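Local structure of hypothetical protein MTH1187 (Methanothermobacter thermautotrophicus, 1LXN) at residues Met1-Leu6 and Leu44-Asp49; Glu52-Val57 and Thr74-Asp79. The protein is of unknown function, forms a homotetramer of the UPF0045 family and may bind thiamine or a related ligand. All blocks are in the same frame, centred on the assembly; numbering follows the deposited sequence.

Contact 1. Residues Met1-Leu6 and Leu44-Asp49; sequences MITAEL and LLEAED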
loop_
_atom_site.group_PDB
_atom_site.type_symbol
_atom_site.label_atom_id
_atom_site.label_comp_id
_atom_site.label_asym_id
_atom_site.label_seq_id
_atom_site.Cartn_x
_atom_site.Cartn_y
_atom_site.Cartn_z
HETATM N N MSE A 1 -9.235 5.055 -11.918
HETATM C CA MSE A 1 -7.983 5.496 -11.227
HETATM C C MSE A 1 -8.162 5.773 -9.736
HETATM O O MSE A 1 -8.573 6.864 -9.340
HETATM C CB MSE A 1 -7.420 6.751 -11.895
HETATM C CG MSE A 1 -6.193 7.309 -11.190
HETATM SE SE MSE A 1 -4.850 5.941 -10.891
HETATM C CE MSE A 1 -4.010 5.956 -12.643
ATOM N N ILE A 2 -7.838 4.785 -8.911
ATOM C CA ILE A 2 -7.956 4.922 -7.461
ATOM C C ILE A 2 -6.560 5.046 -6.839
ATOM O O ILE A 2 -5.640 4.318 -7.220
ATOM C CB ILE A 2 -8.662 3.681 -6.845
ATOM C CG1 ILE A 2 -10.022 3.468 -7.509
ATOM C CG2 ILE A 2 -8.842 3.863 -5.350
ATOM C CD1 ILE A 2 -10.746 2.205 -7.049
ATOM N N THR A 3 -6.398 5.975 -5.901
ATOM C CA THR A 3 -5.111 6.133 -5.217
ATOM C C THR A 3 -5.278 5.691 -3.768
ATOM O O THR A 3 -6.334 5.884 -3.158
ATOM C CB THR A 3 -4.588 7.598 -5.236
ATOM O OG1 THR A 3 -5.605 8.484 -4.745
ATOM C CG2 THR A 3 -4.168 8.002 -6.648
ATOM N N ALA A 4 -4.231 5.101 -3.212
ATOM C CA ALA A 4 -4.299 4.619 -1.846
ATOM C C ALA A 4 -2.924 4.500 -1.221
ATOM O O ALA A 4 -1.904 4.645 -1.893
ATOM C CB ALA A 4 -4.995 3.252 -1.823
ATOM N N GLU A 5 -2.915 4.236 0.077
ATOM C CA GLU A 5 -1.681 4.038 0.817
ATOM C C GLU A 5 -1.881 2.847 1.735
ATOM O O GLU A 5 -2.916 2.721 2.393
ATOM C CB GLU A 5 -1.312 5.265 1.651
ATOM C CG GLU A 5 -0.070 5.024 2.487
ATOM C CD GLU A 5 0.497 6.289 3.093
ATOM O OE1 GLU A 5 1.533 6.191 3.784
ATOM O OE2 GLU A 5 -0.087 7.374 2.881
ATOM N N LEU A 6 -0.880 1.978 1.784
ATOM C CA LEU A 6 -0.955 0.785 2.607
ATOM C C LEU A 6 0.255 0.624 3.512
ATOM O O LEU A 6 1.394 0.784 3.072
ATOM C CB LEU A 6 -1.061 -0.445 1.705
ATOM C CG LEU A 6 -0.932 -1.791 2.417
ATOM C CD1 LEU A 6 -2.186 -2.063 3.252
ATOM C CD2 LEU A 6 -0.717 -2.884 1.376
ATOM N N LEU A 44 2.494 3.495 -1.528
ATOM C CA LEU A 44 1.470 4.193 -2.298
ATOM C C LEU A 44 0.973 3.261 -3.401
ATOM O O LEU A 44 1.746 2.496 -3.965
ATOM C CB LEU A 44 2.067 5.466 -2.905
ATOM C CG LEU A 44 2.141 6.755 -2.069
ATOM C CD1 LEU A 44 2.215 6.451 -0.600
ATOM C CD2 LEU A 44 3.339 7.581 -2.522
ATOM N N LEU A 45 -0.318 3.321 -3.708
ATOM C CA LEU A 45 -0.888 2.452 -4.730
ATOM C C LEU A 45 -1.841 3.158 -5.685
ATOM O O LEU A 45 -2.435 4.187 -5.358
ATOM C CB LEU A 45 -1.661 1.303 -4.066
ATOM C CG LEU A 45 -0.939 0.391 -3.063
ATOM C CD1 LEU A 45 -1.965 -0.375 -2.235
ATOM C CD2 LEU A 45 -0.024 -0.570 -3.809
ATOM N N GLU A 46 -1.977 2.578 -6.871
ATOM C CA GLU A 46 -2.905 3.058 -7.885
ATOM C C GLU A 46 -3.547 1.790 -8.436
ATOM O O GLU A 46 -2.855 0.815 -8.755
ATOM C CB GLU A 46 -2.191 3.805 -9.010
ATOM C CG GLU A 46 -1.491 5.068 -8.571
ATOM C CD GLU A 46 -0.852 5.790 -9.739
ATOM O OE1 GLU A 46 -0.611 5.129 -10.770
ATOM O OE2 GLU A 46 -0.581 7.005 -9.624
ATOM N N ALA A 47 -4.869 1.795 -8.521
ATOM C CA ALA A 47 -5.596 0.635 -9.019
ATOM C C ALA A 47 -6.709 1.108 -9.936
ATOM O O ALA A 47 -7.124 2.263 -9.868
ATOM C CB ALA A 47 -6.173 -0.156 -7.843
ATOM N N GLU A 48 -7.187 0.213 -10.793
ATOM C CA GLU A 48 -8.260 0.535 -11.724
ATOM C C GLU A 48 -9.633 0.261 -11.122
ATOM O O GLU A 48 -10.640 0.766 -11.608
ATOM C CB GLU A 48 -8.106 -0.276 -13.010
ATOM C CG GLU A 48 -7.038 0.239 -13.956
ATOM C CD GLU A 48 -6.821 -0.696 -15.135
ATOM O OE1 GLU A 48 -6.171 -0.269 -16.117
ATOM O OE2 GLU A 48 -7.294 -1.858 -15.075
ATOM N N ASP A 49 -9.680 -0.555 -10.079
ATOM C CA ASP A 49 -10.951 -0.861 -9.435
ATOM C C ASP A 49 -10.739 -1.319 -8.000
ATOM O O ASP A 49 -9.647 -1.736 -7.625
ATOM C CB ASP A 49 -11.724 -1.917 -10.238
ATOM C CG ASP A 49 -10.961 -3.219 -10.389
ATOM O OD1 ASP A 49 -10.909 -4.009 -9.427
ATOM O OD2 ASP A 49 -10.407 -3.451 -11.477
#

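Contact 2. Residues Glu52-Val57 and Thr74-Asp79; sequences ELMEAV and TTLKID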
loop_
_atom_site.group_PDB
_atom_site.type_symbol
_atom_site.label_atom_id
_atom_site.label_comp_id
_atom_site.label_asym_id
_atom_site.label_seq_id
_atom_site.Cartn_x
_atom_site.Cartn_y
_atom_site.Cartn_z
ATOM N N GLU A 52 -9.380 -5.178 -7.298
ATOM C CA GLU A 52 -7.935 -5.418 -7.383
ATOM C C GLU A 52 -7.221 -4.894 -6.148
ATOM O O GLU A 52 -6.370 -5.579 -5.571
ATOM C CB GLU A 52 -7.309 -4.738 -8.607
ATOM C CG GLU A 52 -7.398 -5.519 -9.894
ATOM C CD GLU A 52 -6.819 -6.925 -9.801
ATOM O OE1 GLU A 52 -5.578 -7.088 -9.696
ATOM O OE2 GLU A 52 -7.630 -7.870 -9.837
ATOM N N LEU A 53 -7.556 -3.665 -5.761
ATOM C CA LEU A 53 -6.950 -3.054 -4.591
ATOM C C LEU A 53 -7.143 -3.927 -3.348
ATOM O O LEU A 53 -6.174 -4.226 -2.648
ATOM C CB LEU A 53 -7.535 -1.658 -4.355
ATOM C CG LEU A 53 -6.970 -0.880 -3.162
ATOM C CD1 LEU A 53 -5.452 -0.778 -3.257
ATOM C CD2 LEU A 53 -7.587 0.511 -3.145
HETATM N N MSE A 54 -8.378 -4.342 -3.075
HETATM C CA MSE A 54 -8.644 -5.178 -1.904
HETATM C C MSE A 54 -7.860 -6.493 -1.986
HETATM O O MSE A 54 -7.341 -6.977 -0.981
HETATM C CB MSE A 54 -10.141 -5.489 -1.767
HETATM C CG MSE A 54 -11.057 -4.273 -1.595
HETATM SE SE MSE A 54 -10.408 -2.978 -0.302
HETATM C CE MSE A 54 -9.953 -1.557 -1.531
ATOM N N GLU A 55 -7.784 -7.080 -3.176
ATOM C CA GLU A 55 -7.040 -8.322 -3.334
ATOM C C GLU A 55 -5.550 -8.068 -3.071
ATOM O O GLU A 55 -4.875 -8.898 -2.469
ATOM C CB GLU A 55 -7.231 -8.906 -4.739
ATOM C CG GLU A 55 -8.639 -9.431 -5.033
ATOM C CD GLU A 55 -9.083 -10.525 -4.069
ATOM O OE1 GLU A 55 -8.330 -11.510 -3.877
ATOM O OE2 GLU A 55 -10.194 -10.403 -3.504
ATOM N N ALA A 56 -5.040 -6.924 -3.520
ATOM C CA ALA A 56 -3.630 -6.606 -3.302
ATOM C C ALA A 56 -3.359 -6.384 -1.810
ATOM O O ALA A 56 -2.325 -6.810 -1.287
ATOM C CB ALA A 56 -3.230 -5.370 -4.100
ATOM N N VAL A 57 -4.295 -5.728 -1.129
ATOM C CA VAL A 57 -4.153 -5.467 0.299
ATOM C C VAL A 57 -4.224 -6.761 1.103
ATOM O O VAL A 57 -3.443 -6.952 2.034
ATOM C CB VAL A 57 -5.234 -4.469 0.800
ATOM C CG1 VAL A 57 -5.198 -4.354 2.331
ATOM C CG2 VAL A 57 -4.988 -3.098 0.168
ATOM N N THR A 74 -2.661 -3.578 10.064
ATOM C CA THR A 74 -2.691 -3.020 8.722
ATOM C C THR A 74 -3.590 -1.805 8.566
ATOM O O THR A 74 -4.724 -1.767 9.062
ATOM C CB THR A 74 -3.104 -4.106 7.708
ATOM O OG1 THR A 74 -2.086 -5.108 7.666
ATOM C CG2 THR A 74 -3.288 -3.524 6.316
ATOM N N THR A 75 -3.065 -0.815 7.857
ATOM C CA THR A 75 -3.782 0.422 7.609
ATOM C C THR A 75 -3.888 0.662 6.104
ATOM O O THR A 75 -2.919 0.498 5.361
ATOM C CB THR A 75 -3.054 1.618 8.273
ATOM O OG1 THR A 75 -3.048 1.441 9.696
ATOM C CG2 THR A 75 -3.752 2.927 7.938
ATOM N N LEU A 76 -5.081 1.035 5.665
ATOM C CA LEU A 76 -5.326 1.314 4.263
ATOM C C LEU A 76 -6.117 2.607 4.142
ATOM O O LEU A 76 -7.151 2.770 4.784
ATOM C CB LEU A 76 -6.124 0.175 3.625
ATOM C CG LEU A 76 -6.575 0.396 2.178
ATOM C CD1 LEU A 76 -5.367 0.399 1.256
ATOM C CD2 LEU A 76 -7.561 -0.697 1.769
ATOM N N LYS A 77 -5.610 3.532 3.337
ATOM C CA LYS A 77 -6.288 4.795 3.090
ATOM C C LYS A 77 -6.630 4.779 1.612
ATOM O O LYS A 77 -5.767 4.519 0.776
ATOM C CB LYS A 77 -5.379 5.996 3.364
ATOM C CG LYS A 77 -4.930 6.166 4.799
ATOM C CD LYS A 77 -4.242 7.524 4.996
ATOM C CE LYS A 77 -3.121 7.757 3.977
ATOM N NZ LYS A 77 -2.449 9.086 4.132
ATOM N N ILE A 78 -7.887 5.050 1.291
ATOM C CA ILE A 78 -8.328 5.067 -0.092
ATOM C C ILE A 78 -8.882 6.435 -0.477
ATOM O O ILE A 78 -9.744 6.990 0.211
ATOM C CB ILE A 78 -9.442 4.021 -0.349
ATOM C CG1 ILE A 78 -8.989 2.631 0.096
ATOM C CG2 ILE A 78 -9.800 4.002 -1.830
ATOM C CD1 ILE A 78 -10.058 1.565 -0.063
ATOM N N ASP A 79 -8.370 6.981 -1.572
ATOM C CA ASP A 79 -8.850 8.257 -2.086
ATOM C C ASP A 79 -9.473 7.895 -3.432
ATOM O O ASP A 79 -8.776 7.709 -4.419
ATOM C CB ASP A 79 -7.693 9.241 -2.284
ATOM C CG ASP A 79 -8.166 10.615 -2.759
ATOM O OD1 ASP A 79 -7.312 11.461 -3.086
ATOM O OD2 ASP A 79 -9.393 10.853 -2.804
#

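Contact 1. Residues Met1-Leu6 and Leu44-Asp49
Ile2 and Ala47 bond to each other in both directions: Ile2 N reaches Ala47 O at 2.8 Å, and Ala47 N returns to Ile2 O at 2.9 Å. Two residues on, Ala4 and Leu45 repeat the exchange (Ala4 N to Leu45 O 2.9 Å, Leu45 N to Ala4 O 2.8 Å). Between these hydrogen-bonded pairs lies the non-hydrogen-bonded pair Thr3 and Glu46, where Glu46 CA closes on Ile2 O at 3.1 Å in a CA-H...O contact. Strands 2-10 and 42-47 are thus joined as the central antiparallel pair of a four-stranded sheet whose one face is covered by helix 50-66. On that face Leu45 CD1 lies 4.0 Å from Leu6 CB, and Ile2 stretches CD1 over the backbone of Asp49 (Asp49 C at 3.7 Å). Ile2 also packs on Leu50 of that helix, and Leu6 on Val57 and Ala60. On the other face the selenomethionine Met1, bent at chi2 (51°) and chi3 (82°), swings SE back across Glu46, 3.9 Å from Glu46 CB. Glu46 OE2 is held by Leu88 N, and Glu5 OE2 pairs with Lys77. Beyond the strand, Asp49 is the N-cap of the following helix, its OD1 accepting from Glu52 N.

Contact 2. Residues Glu52-Val57 and Thr74-Asp79
Val57 and Leu76 meet methyl to methyl where helix 52-57 lies over strand 74-79, running nearly antiparallel to it (163°) with the axes 11.1 Å apart. Val57 CG2 sits 3.7 Å from Leu76 CD1 and almost as near Leu76 CD2, so one valine methyl bears on both branches of the leucine. With its CG anti to the backbone N (chi1 174°), Leu76 lifts this fork off the sheet toward the helix. One turn earlier, Leu53 and Ile78 slide past each other in opposite directions, Leu53 CD2 lying 4.1 Å from Ile78 CD1. Leu53 is the buried member of this layer: it also packs on Leu45 and Ala47 of strand 42-47, and Ile78 leans on Ile2, so the helix rests across several strands of the sheet, as in the alpha/beta layering of ferredoxin-like folds.

The outer side is flanked by the selenomethionine Met54. Its CB does not aim at the strand; bends at chi2 and chi3 bring the terminal methyl round instead, with Met54 CE 3.5 Å from Ile78 CD1, a close carbon pair, and 4.2 Å from Leu76 CD2, the Met54 and Leu76 chains crossing at about a right angle. Despite that short approach this side is the open one in the single chain: Ile78 is exposed, and Met54 and Leu76 are partly so. Packing is looser at the Thr74 end, where Val57 CG1 comes only to 4.5 Å from Thr74 CG2 and the threonine hydroxyl bonds to His61 ND1 farther along the helix. No hydrogen bond joins 52-57 to 74-79, whose mutual contact is apolar; the apolar surface left accessible on strand 72-79, outermost within the chain, is consistent with its use in the tetramer, though the partner is not established here.

Overall arrangement
The two contacts follow one another along the chain, contact 1 closing at Asp49 before contact 2 opens at Glu52, and their centres lie about 7 Å apart. Strand 42-47 leads directly into helix 50-66, which turns back over the sheet. In strand order the sheet reads 35-39, 42-47, 2-10, 72-79, so contact 1 joins its two inner strands and contact 2 sets the helix on 72-79, one of the two outermost strands within the chain. Strands 2-10 and 72-79 are neighbours, and Thr3 O to Asp79 N, at 2.8 Å, is a probable hydrogen bond between the contacts. Together they build the sheet and its helical cover in one alpha/beta unit of this thiamine-binding-protein family member.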